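Local coordinates for ThiJ/pfpI family protein (Bacillus anthracis, PDB 3EFE) that is of unknown exact function but belongs to the DJ-1/PfpI family, whose relatives include chaperones, deglycase-like enzymes and proteases, at residues D[21-26]-D[167-172]; D[25-30]-D[189-194]; D[52-55]-D[59-62]; D[162-165]-D[171-174]. All blocks are in the same frame, centred on the assembly; numbering follows the deposited sequence.

Contact 1. Residues D[21-26]-D[167-172]; sequences YGYLIA and IAPLEF
The phenol ring of Tyr23 lies against the first turn of helix 169-179, where Leu170 covers one of its faces and Pro169 meets it at the edge. Leu170 CD2 stands 4.0 Å from the centroid of the Tyr23 ring and only 4° off the ring normal, a nearly vertical CH-pi contact. The branch point, Leu170 CG, lies over the same face, 4.1 Å from Tyr23 CE2. Close to the ring plane, Pro169 CB approaches Tyr23 CD2 at 4.0 Å. Tyr23 reaches across because its CG is anti to the carbonyl carbon (chi1 -71°), which sends the ring out from helix 18-30 toward the other helix.

One residue on, a second aliphatic-to-aromatic contact forms: Leu24 CD2 touches Phe172 CE2 at 3.9 Å, the two side chains crossing at about a right angle. Between these two patches a water donates to Pro169 O (2.9 Å from the water oxygen) and accepts a weak bond from Leu24 N. That amide lies where helix 18-30 is kinked and lacks a bond to the preceding turn, so the water may partly stand in for the missing partner. Tyr23 also meets Trp19 and Pro169 of the second subunit, which places this patch at the dimer interface. Two helices meeting through apolar side chains, beside the central sheet, are characteristic of the alpha/beta/alpha sandwich (flavodoxin-like) of the DJ-1/PfpI family.

Contact 2. Residues D[25-30]-D[189-194]; sequences IAELNS and HSWYNL
Glu27 and Trp191 reach toward each other from helices 18-30 and 185-197, and their side chains alone bridge the two segments, whose nearest CA atoms, those of these same residues, are 10.4 Å apart. Trp191 NE1 donates to Glu27 OE2 at 3.0 Å, but the N-H...O angle is only 134° and the bond is weak. The carboxylate and indole planes stand 87° apart, nearly perpendicular.

The Glu27 chain leaves the helix with CG beside the backbone N and then bends at chi2 (-55°). The bend brings its aliphatic part alongside the indole, so that Glu27 CG lies 3.8 Å from Trp191 CZ2 while the carboxylate arrives at the nitrogen. Trp191 takes a different first torsion: its CG is anti to the backbone N (chi1 177°), which extends the indole across the gap. The stronger partner of Glu27 OE2 is Arg32, with which it forms a salt bridge, so one oxygen serves both a guanidinium and the indole N-H. In this buried setting the arginine probably helps to keep the carboxylate charged.

The remainder of the indole packs on Leu170, Ala173 and Leu177 of helix 169-179, which flanks it. A weak glutamate-to-indole hydrogen bond thus links helix 185-197, near the C-terminal end of the chain, to helix 18-30 of the DJ-1/PfpI alpha/beta fold.

Contact 3. Residues D[52-55]-D[59-62]; sequences MITT and LRIK
Ile53 and Ile61 form an antiparallel hydrogen-bonded pair, joined by two nearly straight bonds: Ile61 N to Ile53 O at 2.8 Å and Ile53 N to Ile61 O at 3.1 Å. Nearer the turn, Thr55 and Leu59 are linked twice. Thr55 N donates to Leu59 O, and Leu59 N donates to the hydroxyl Thr55 OG1 at 3.0 Å. With chi1 at 68°, OG1 sits between its own backbone N and carbonyl carbon, where it can receive that amide and also hydrogen-bond Asp18, its strongest partner.

Thr54 and Arg60, a non-hydrogen-bonded pair, share the other face. There Arg60 NE meets Thr54 OG1 at 3.3 Å in the guanidinium plane, a weak bond made possible by bends at chi2 and chi3 of the arginine.

Outward from these bonds, Ile53 CD1 rests on Ile61 CB at 4.0 Å, and Thr55 CG2 presses tightly on Ile61 CD1 at 3.4 Å. At the open end, the Met52 and Lys62 side chains cross at about a right angle, with Met52 CG 3.7 Å from Lys62 CD. Arg60 and Lys62 make backbone hydrogen bonds to the second subunit, where Ile61 also packs on its counterpart, so this short two-stranded beta hairpin contributes to the dimer interface.

Contact 4. Residues D[162-165]-D[171-174]; sequences VTAS and EFAM
Val162, the first residue of the segment, meets Phe172 through its CG1 methyl, which lies 4.2 Å from Phe172 CD1. The valine holds that methyl anti to its amide nitrogen (chi1 -179°) and directs its side chain toward helix 169-179. The backbone of strand 161-164 is engaged here as well, since Val162 bonds to Val108 and Ala110 of the neighbouring parallel strand 107-111.

Thr163 follows with its side chain on the opposite face of the sheet, away from the helix, and its hydroxyl bonds to the backbone N of Thr130. This alternation returns Ala164 to the helix side. Its CB makes the closest approach of the contact, 3.5 Å from Phe172 CD1, and also lies 3.7 Å from Phe172 CB. The small methyl therefore touches both the root of the aromatic side chain and one ortho carbon of its ring, and the CA atoms of Ala164 and Phe172 come within 5.7 Å. At Ser165 the strand gives way to the loop, and Ser165 OG hydrogen-bonds Asn132 OD1.

On the helix, Phe172 is the residue that receives both aliphatic groups. Ala109 and Ile111 of strand 107-111 also touch it, so the ring spans two adjacent strands. No hydrogen bond crosses between the segments: the strand uses its polar backbone within the sheet and offers the helix only methyl groups. The chemistry is therefore wholly apolar, implying that helix and sheet are held here by burial of hydrocarbon and close fit, in a strand-loop-helix unit where the small alanine side chain is consistent with the close approach of the helix.

Contacts 1, 2 and 4 are buried and grouped around helix 169-179, whereas contact 3 is only partly buried and lies about 23 Å from contact 4, centre to centre. Contacts 1 and 4 share Phe172, so one side chain touches both helix 18-30 and the sheet. Contacts 1 and 2 both begin on helix 18-30 and are joined by Leu170 packing on Trp191 and by a probable Glu171-Tyr192 hydrogen bond. The chemistry changes with place: apolar in contacts 1 and 4, a single weak polar bridge in contact 2, and dense backbone pairing in the peripheral hairpin. Contact 3 touches contact 1 through Tyr21 and Thr55.

Contact 1. Residues D[21-26]-D[167-172]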
loop_
_atom_site.group_PDB
_atom_site.type_symbol
_atom_site.label_atom_id
_atom_site.label_comp_id
_atom_site.label_asym_id
_atom_site.label_seq_id
_atom_site.Cartn_x
_atom_site.Cartn_y
_atom_site.Cartn_z
ATOM N N TYR D 21 3.158 -0.469 -4.240
ATOM C CA TYR D 21 4.526 -0.108 -3.751
ATOM C C TYR D 21 4.616 0.049 -2.255
ATOM O O TYR D 21 5.702 0.150 -1.776
ATOM C CB TYR D 21 5.145 1.146 -4.452
ATOM C CG TYR D 21 4.240 2.286 -4.349
ATOM C CD1 TYR D 21 4.128 3.000 -3.161
ATOM C CD2 TYR D 21 3.331 2.579 -5.390
ATOM C CE1 TYR D 21 3.188 3.998 -3.039
ATOM C CE2 TYR D 21 2.431 3.580 -5.254
ATOM C CZ TYR D 21 2.371 4.288 -4.112
ATOM O OH TYR D 21 1.465 5.266 -3.980
ATOM N N GLY D 22 3.511 -0.041 -1.521
ATOM C CA GLY D 22 3.470 0.329 -0.111
ATOM C C GLY D 22 4.329 -0.469 0.867
ATOM O O GLY D 22 4.992 0.096 1.700
ATOM N N TYR D 23 4.225 -1.788 0.788
ATOM C CA TYR D 23 5.095 -2.739 1.461
ATOM C C TYR D 23 6.569 -2.496 1.157
ATOM O O TYR D 23 7.421 -2.401 2.074
ATOM C CB TYR D 23 4.750 -4.148 0.995
ATOM C CG TYR D 23 3.399 -4.779 1.452
ATOM C CD1 TYR D 23 3.130 -4.989 2.786
ATOM C CD2 TYR D 23 2.449 -5.212 0.516
ATOM C CE1 TYR D 23 1.990 -5.583 3.187
ATOM C CE2 TYR D 23 1.240 -5.792 0.916
ATOM C CZ TYR D 23 1.036 -5.982 2.256
ATOM O OH TYR D 23 -0.113 -6.565 2.719
ATOM N N LEU D 24 6.893 -2.421 -0.125
ATOM C CA LEU D 24 8.292 -2.316 -0.500
ATOM C C LEU D 24 8.933 -1.049 0.030
ATOM O O LEU D 24 9.947 -1.089 0.693
ATOM C CB LEU D 24 8.447 -2.414 -2.034
ATOM C CG LEU D 24 9.864 -2.461 -2.607
ATOM C CD1 LEU D 24 10.809 -3.541 -1.839
ATOM C CD2 LEU D 24 9.803 -2.703 -4.097
ATOM N N ILE D 25 8.329 0.089 -0.259
ATOM C CA ILE D 25 8.927 1.356 0.116
ATOM C C ILE D 25 9.033 1.622 1.658
ATOM O O ILE D 25 9.975 2.259 2.143
ATOM C CB ILE D 25 8.300 2.556 -0.691
ATOM C CG1 ILE D 25 6.839 2.800 -0.325
ATOM C CG2 ILE D 25 8.610 2.388 -2.131
ATOM C CD1 ILE D 25 6.385 4.252 -0.552
ATOM N N ALA D 26 8.049 1.108 2.403
ATOM C CA ALA D 26 7.997 1.232 3.842
ATOM C C ALA D 26 9.098 0.419 4.482
ATOM O O ALA D 26 9.729 0.799 5.467
ATOM C CB ALA D 26 6.594 0.793 4.316
ATOM N N ILE D 167 -1.779 -7.600 -8.550
ATOM C CA ILE D 167 -2.402 -8.240 -7.395
ATOM C C ILE D 167 -1.409 -8.857 -6.411
ATOM O O ILE D 167 -1.808 -9.354 -5.379
ATOM C CB ILE D 167 -3.497 -9.271 -7.764
ATOM C CG1 ILE D 167 -2.882 -10.496 -8.470
ATOM C CG2 ILE D 167 -4.589 -8.585 -8.655
ATOM C CD1 ILE D 167 -3.900 -11.254 -9.264
ATOM N N ALA D 168 -0.126 -8.792 -6.709
ATOM C CA ALA D 168 0.906 -9.481 -5.940
ATOM C C ALA D 168 1.965 -8.497 -5.379
ATOM O O ALA D 168 3.173 -8.691 -5.587
ATOM C CB ALA D 168 1.581 -10.546 -6.854
ATOM N N PRO D 169 1.531 -7.459 -4.610
ATOM C CA PRO D 169 2.536 -6.546 -4.020
ATOM C C PRO D 169 3.505 -7.118 -2.957
ATOM O O PRO D 169 4.641 -6.615 -2.820
ATOM C CB PRO D 169 1.694 -5.414 -3.451
ATOM C CG PRO D 169 0.300 -5.894 -3.414
ATOM C CD PRO D 169 0.148 -7.072 -4.262
ATOM N N LEU D 170 3.081 -8.126 -2.187
ATOM C CA LEU D 170 3.943 -8.758 -1.154
ATOM C C LEU D 170 5.006 -9.558 -1.798
ATOM O O LEU D 170 6.172 -9.553 -1.330
ATOM C CB LEU D 170 3.173 -9.764 -0.324
ATOM C CG LEU D 170 2.796 -9.606 1.145
ATOM C CD1 LEU D 170 2.306 -10.976 1.756
ATOM C CD2 LEU D 170 3.965 -8.995 1.944
ATOM N N GLU D 171 4.593 -10.353 -2.799
ATOM C CA GLU D 171 5.517 -11.138 -3.605
ATOM C C GLU D 171 6.526 -10.238 -4.356
ATOM O O GLU D 171 7.726 -10.559 -4.422
ATOM C CB GLU D 171 4.752 -12.011 -4.659
ATOM C CG GLU D 171 4.117 -13.202 -4.098
ATOM C CD GLU D 171 2.842 -12.898 -3.327
ATOM O OE1 GLU D 171 2.211 -11.771 -3.461
ATOM O OE2 GLU D 171 2.464 -13.851 -2.593
ATOM N N PHE D 172 5.998 -9.173 -4.973
ATOM C CA PHE D 172 6.805 -8.123 -5.582
ATOM C C PHE D 172 7.845 -7.600 -4.589
ATOM O O PHE D 172 9.027 -7.541 -4.907
ATOM C CB PHE D 172 5.903 -7.018 -6.101
ATOM C CG PHE D 172 6.631 -5.834 -6.776
ATOM C CD1 PHE D 172 7.418 -6.027 -7.920
ATOM C CD2 PHE D 172 6.499 -4.550 -6.281
ATOM C CE1 PHE D 172 8.012 -4.957 -8.539
ATOM C CE2 PHE D 172 7.148 -3.476 -6.884
ATOM C CZ PHE D 172 7.838 -3.669 -8.054
HETATM O O HOH W 1 4.936 -3.726 -2.568
#

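Contact 2. Residues D[25-30]-D[189-194]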
loop_
_atom_site.group_PDB
_atom_site.type_symbol
_atom_site.label_atom_id
_atom_site.label_comp_id
_atom_site.label_asym_id
_atom_site.label_seq_id
_atom_site.Cartn_x
_atom_site.Cartn_y
_atom_site.Cartn_z
ATOM N N ILE D 25 8.329 0.089 -0.259
ATOM C CA ILE D 25 8.927 1.356 0.116
ATOM C C ILE D 25 9.033 1.622 1.658
ATOM O O ILE D 25 9.975 2.259 2.143
ATOM C CB ILE D 25 8.300 2.556 -0.691
ATOM C CG1 ILE D 25 6.839 2.800 -0.325
ATOM C CG2 ILE D 25 8.610 2.388 -2.131
ATOM C CD1 ILE D 25 6.385 4.252 -0.552
ATOM N N ALA D 26 8.049 1.108 2.403
ATOM C CA ALA D 26 7.997 1.232 3.842
ATOM C C ALA D 26 9.098 0.419 4.482
ATOM O O ALA D 26 9.729 0.799 5.467
ATOM C CB ALA D 26 6.594 0.793 4.316
ATOM N N GLU D 27 9.368 -0.743 3.961
ATOM C CA GLU D 27 10.398 -1.603 4.573
ATOM C C GLU D 27 11.823 -1.079 4.285
ATOM O O GLU D 27 12.720 -1.155 5.125
ATOM C CB GLU D 27 10.255 -3.033 4.044
ATOM C CG GLU D 27 9.034 -3.766 4.521
ATOM C CD GLU D 27 8.885 -3.817 6.037
ATOM O OE1 GLU D 27 9.819 -3.423 6.767
ATOM O OE2 GLU D 27 7.827 -4.272 6.503
ATOM N N LEU D 28 11.992 -0.568 3.080
ATOM C CA LEU D 28 13.218 0.032 2.601
ATOM C C LEU D 28 13.519 1.326 3.323
ATOM O O LEU D 28 14.511 1.460 3.986
ATOM C CB LEU D 28 13.116 0.281 1.082
ATOM C CG LEU D 28 13.297 -0.996 0.260
ATOM C CD1 LEU D 28 13.050 -0.672 -1.163
ATOM C CD2 LEU D 28 14.709 -1.599 0.509
ATOM N N ASN D 29 12.594 2.255 3.241
ATOM C CA ASN D 29 12.843 3.561 3.831
ATOM C C ASN D 29 13.015 3.493 5.383
ATOM O O ASN D 29 13.771 4.250 5.968
ATOM C CB ASN D 29 11.762 4.551 3.333
ATOM C CG ASN D 29 12.066 5.974 3.650
ATOM O OD1 ASN D 29 11.430 6.604 4.514
ATOM N ND2 ASN D 29 12.984 6.531 2.913
ATOM N N SER D 30 12.306 2.599 6.060
ATOM C CA SER D 30 12.512 2.455 7.493
ATOM C C SER D 30 13.753 1.629 7.907
ATOM O O SER D 30 14.307 1.869 8.994
ATOM C CB SER D 30 11.278 1.815 8.154
ATOM O OG SER D 30 11.114 0.492 7.752
ATOM N N HIS D 189 11.743 -14.674 4.750
ATOM C CA HIS D 189 10.712 -15.745 4.788
ATOM C C HIS D 189 9.624 -15.609 5.875
ATOM O O HIS D 189 8.439 -15.817 5.615
ATOM C CB HIS D 189 11.356 -17.159 4.796
ATOM C CG HIS D 189 12.067 -17.484 3.516
ATOM N ND1 HIS D 189 11.545 -17.151 2.271
ATOM C CD2 HIS D 189 13.245 -18.105 3.274
ATOM C CE1 HIS D 189 12.392 -17.524 1.328
ATOM N NE2 HIS D 189 13.420 -18.128 1.907
ATOM N N SER D 190 10.033 -15.280 7.083
ATOM C CA SER D 190 9.101 -15.062 8.163
ATOM C C SER D 190 8.264 -13.771 7.970
ATOM O O SER D 190 7.079 -13.747 8.319
ATOM C CB SER D 190 9.874 -15.041 9.487
ATOM O OG SER D 190 10.848 -14.008 9.459
ATOM N N TRP D 191 8.897 -12.719 7.442
ATOM C CA TRP D 191 8.224 -11.477 7.060
ATOM C C TRP D 191 7.147 -11.789 5.979
ATOM O O TRP D 191 5.998 -11.454 6.097
ATOM C CB TRP D 191 9.223 -10.455 6.509
ATOM C CG TRP D 191 8.578 -9.227 6.048
ATOM C CD1 TRP D 191 8.170 -8.190 6.821
ATOM C CD2 TRP D 191 8.188 -8.881 4.709
ATOM N NE1 TRP D 191 7.565 -7.234 6.074
ATOM C CE2 TRP D 191 7.586 -7.608 4.767
ATOM C CE3 TRP D 191 8.285 -9.521 3.468
ATOM C CZ2 TRP D 191 7.078 -6.958 3.630
ATOM C CZ3 TRP D 191 7.803 -8.877 2.358
ATOM C CH2 TRP D 191 7.211 -7.613 2.435
ATOM N N TYR D 192 7.548 -12.511 4.956
ATOM C CA TYR D 192 6.644 -12.906 3.895
ATOM C C TYR D 192 5.522 -13.716 4.459
ATOM O O TYR D 192 4.375 -13.445 4.187
ATOM C CB TYR D 192 7.352 -13.728 2.814
ATOM C CG TYR D 192 6.368 -14.185 1.755
ATOM C CD1 TYR D 192 5.719 -13.263 0.941
ATOM C CD2 TYR D 192 6.028 -15.534 1.624
ATOM C CE1 TYR D 192 4.800 -13.677 0.009
ATOM C CE2 TYR D 192 5.097 -15.950 0.683
ATOM C CZ TYR D 192 4.495 -15.025 -0.106
ATOM O OH TYR D 192 3.623 -15.456 -1.053
ATOM N N ASN D 193 5.846 -14.720 5.246
ATOM C CA ASN D 193 4.815 -15.617 5.814
ATOM C C ASN D 193 3.855 -14.977 6.782
ATOM O O ASN D 193 2.703 -15.359 6.816
ATOM C CB ASN D 193 5.431 -16.855 6.478
ATOM C CG ASN D 193 6.009 -17.871 5.486
ATOM O OD1 ASN D 193 5.607 -17.976 4.339
ATOM N ND2 ASN D 193 6.946 -18.659 5.974
ATOM N N LEU D 194 4.323 -14.031 7.583
ATOM C CA LEU D 194 3.472 -13.305 8.551
ATOM C C LEU D 194 2.425 -12.484 7.779
ATOM O O LEU D 194 1.233 -12.569 8.035
ATOM C CB LEU D 194 4.311 -12.385 9.441
ATOM C CG LEU D 194 3.596 -11.437 10.401
ATOM C CD1 LEU D 194 2.813 -12.203 11.477
ATOM C CD2 LEU D 194 4.585 -10.389 10.971
#

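Contact 3. Residues D[52-55]-D[59-62]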
loop_
_atom_site.group_PDB
_atom_site.type_symbol
_atom_site.label_atom_id
_atom_site.label_comp_id
_atom_site.label_asym_id
_atom_site.label_seq_id
_atom_site.Cartn_x
_atom_site.Cartn_y
_atom_site.Cartn_z
ATOM N N MET D 52 3.602 18.285 -8.466
ATOM C CA MET D 52 2.834 17.401 -7.622
ATOM C C MET D 52 1.974 16.500 -8.451
ATOM O O MET D 52 1.413 16.908 -9.517
ATOM C CB MET D 52 1.988 18.237 -6.642
ATOM C CG MET D 52 2.922 18.905 -5.586
ATOM S SD MET D 52 2.227 19.097 -3.976
ATOM C CE MET D 52 2.144 17.372 -3.591
ATOM N N ILE D 53 1.895 15.262 -7.972
ATOM C CA ILE D 53 1.160 14.156 -8.577
ATOM C C ILE D 53 0.124 13.753 -7.560
ATOM O O ILE D 53 0.213 14.105 -6.397
ATOM C CB ILE D 53 2.117 13.010 -8.981
ATOM C CG1 ILE D 53 2.661 12.193 -7.789
ATOM C CG2 ILE D 53 3.318 13.606 -9.685
ATOM C CD1 ILE D 53 1.771 11.131 -7.230
ATOM N N THR D 54 -0.907 13.081 -8.020
ATOM C CA THR D 54 -2.022 12.601 -7.207
ATOM C C THR D 54 -2.112 11.049 -7.446
ATOM O O THR D 54 -2.200 10.576 -8.598
ATOM C CB THR D 54 -3.319 13.273 -7.664
ATOM O OG1 THR D 54 -3.187 14.696 -7.563
ATOM C CG2 THR D 54 -4.523 12.822 -6.782
ATOM N N THR D 55 -2.029 10.260 -6.395
ATOM C CA THR D 55 -2.094 8.800 -6.583
ATOM C C THR D 55 -3.484 8.413 -7.012
ATOM O O THR D 55 -4.344 9.222 -6.937
ATOM C CB THR D 55 -1.627 8.001 -5.313
ATOM O OG1 THR D 55 -2.551 8.192 -4.261
ATOM C CG2 THR D 55 -0.214 8.448 -4.858
ATOM N N LEU D 59 -3.752 10.712 -3.070
ATOM C CA LEU D 59 -2.756 11.355 -2.241
ATOM C C LEU D 59 -1.941 12.323 -3.076
ATOM O O LEU D 59 -1.408 11.927 -4.058
ATOM C CB LEU D 59 -1.869 10.308 -1.625
ATOM C CG LEU D 59 -2.458 9.176 -0.776
ATOM C CD1 LEU D 59 -1.229 8.280 -0.438
ATOM C CD2 LEU D 59 -3.212 9.716 0.484
ATOM N N ARG D 60 -1.846 13.595 -2.689
ATOM C CA ARG D 60 -1.027 14.571 -3.437
ATOM C C ARG D 60 0.417 14.573 -2.948
ATOM O O ARG D 60 0.695 14.934 -1.831
ATOM C CB ARG D 60 -1.591 15.980 -3.358
ATOM C CG ARG D 60 -3.130 16.092 -3.481
ATOM C CD ARG D 60 -3.692 16.612 -4.827
ATOM N NE ARG D 60 -2.722 17.384 -5.637
ATOM C CZ ARG D 60 -2.044 18.486 -5.273
ATOM N NH1 ARG D 60 -1.206 19.036 -6.164
ATOM N NH2 ARG D 60 -2.150 19.028 -4.049
ATOM N N ILE D 61 1.334 14.180 -3.814
ATOM C CA ILE D 61 2.699 13.967 -3.427
ATOM C C ILE D 61 3.648 14.909 -4.164
ATOM O O ILE D 61 3.528 15.113 -5.355
ATOM C CB ILE D 61 3.088 12.455 -3.705
ATOM C CG1 ILE D 61 2.241 11.552 -2.790
ATOM C CG2 ILE D 61 4.620 12.218 -3.605
ATOM C CD1 ILE D 61 2.282 10.034 -3.177
ATOM N N LYS D 62 4.647 15.388 -3.464
ATOM C CA LYS D 62 5.629 16.307 -3.998
ATOM C C LYS D 62 6.835 15.494 -4.337
ATOM O O LYS D 62 7.461 14.929 -3.421
ATOM C CB LYS D 62 5.977 17.371 -2.931
ATOM C CG LYS D 62 6.945 18.506 -3.352
ATOM C CD LYS D 62 6.493 19.215 -4.692
ATOM C CE LYS D 62 7.427 20.421 -5.139
ATOM N NZ LYS D 62 8.154 21.040 -3.973
#

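Contact 4. Residues D[162-165]-D[171-174]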
loop_
_atom_site.group_PDB
_atom_site.type_symbol
_atom_site.label_atom_id
_atom_site.label_comp_id
_atom_site.label_asym_id
_atom_site.label_seq_id
_atom_site.Cartn_x
_atom_site.Cartn_y
_atom_site.Cartn_z
ATOM N N VAL D 162 12.980 -7.139 -11.780
ATOM C CA VAL D 162 11.868 -7.820 -11.116
ATOM C C VAL D 162 10.567 -7.270 -11.741
ATOM O O VAL D 162 10.384 -6.068 -11.862
ATOM C CB VAL D 162 11.916 -7.635 -9.542
ATOM C CG1 VAL D 162 10.784 -8.350 -8.901
ATOM C CG2 VAL D 162 13.250 -8.148 -8.985
ATOM N N THR D 163 9.706 -8.174 -12.189
ATOM C CA THR D 163 8.342 -7.838 -12.671
ATOM C C THR D 163 7.292 -8.590 -11.815
ATOM O O THR D 163 7.553 -9.657 -11.238
ATOM C CB THR D 163 8.152 -8.198 -14.114
ATOM O OG1 THR D 163 8.637 -9.525 -14.294
ATOM C CG2 THR D 163 8.862 -7.207 -15.025
ATOM N N ALA D 164 6.105 -8.032 -11.746
ATOM C CA ALA D 164 5.063 -8.684 -10.979
ATOM C C ALA D 164 3.704 -8.257 -11.478
ATOM O O ALA D 164 3.530 -7.179 -12.028
ATOM C CB ALA D 164 5.195 -8.324 -9.464
ATOM N N SER D 165 2.732 -9.084 -11.209
ATOM C CA SER D 165 1.363 -8.668 -11.272
ATOM C C SER D 165 0.967 -7.629 -10.199
ATOM O O SER D 165 1.477 -7.699 -9.119
ATOM C CB SER D 165 0.451 -9.899 -11.142
ATOM O OG SER D 165 -0.854 -9.534 -11.496
ATOM N N GLU D 171 4.593 -10.353 -2.799
ATOM C CA GLU D 171 5.517 -11.138 -3.605
ATOM C C GLU D 171 6.526 -10.238 -4.356
ATOM O O GLU D 171 7.726 -10.559 -4.422
ATOM C CB GLU D 171 4.752 -12.011 -4.659
ATOM C CG GLU D 171 4.117 -13.202 -4.098
ATOM C CD GLU D 171 2.842 -12.898 -3.327
ATOM O OE1 GLU D 171 2.211 -11.771 -3.461
ATOM O OE2 GLU D 171 2.464 -13.851 -2.593
ATOM N N PHE D 172 5.998 -9.173 -4.973
ATOM C CA PHE D 172 6.805 -8.123 -5.582
ATOM C C PHE D 172 7.845 -7.600 -4.589
ATOM O O PHE D 172 9.027 -7.541 -4.907
ATOM C CB PHE D 172 5.903 -7.018 -6.101
ATOM C CG PHE D 172 6.631 -5.834 -6.776
ATOM C CD1 PHE D 172 7.418 -6.027 -7.920
ATOM C CD2 PHE D 172 6.499 -4.550 -6.281
ATOM C CE1 PHE D 172 8.012 -4.957 -8.539
ATOM C CE2 PHE D 172 7.148 -3.476 -6.884
ATOM C CZ PHE D 172 7.838 -3.669 -8.054
ATOM N N ALA D 173 7.406 -7.249 -3.399
ATOM C CA ALA D 173 8.265 -6.635 -2.347
ATOM C C ALA D 173 9.317 -7.635 -1.881
ATOM O O ALA D 173 10.472 -7.305 -1.697
ATOM C CB ALA D 173 7.401 -6.137 -1.159
ATOM N N MET D 174 8.891 -8.880 -1.745
ATOM C CA MET D 174 9.746 -9.961 -1.352
ATOM C C MET D 174 10.866 -10.204 -2.319
ATOM O O MET D 174 11.989 -10.399 -1.915
ATOM C CB MET D 174 8.913 -11.238 -1.150
ATOM C CG MET D 174 9.667 -12.349 -0.359
ATOM S SD MET D 174 9.970 -13.768 -1.369
ATOM C CE MET D 174 11.029 -13.192 -2.638
#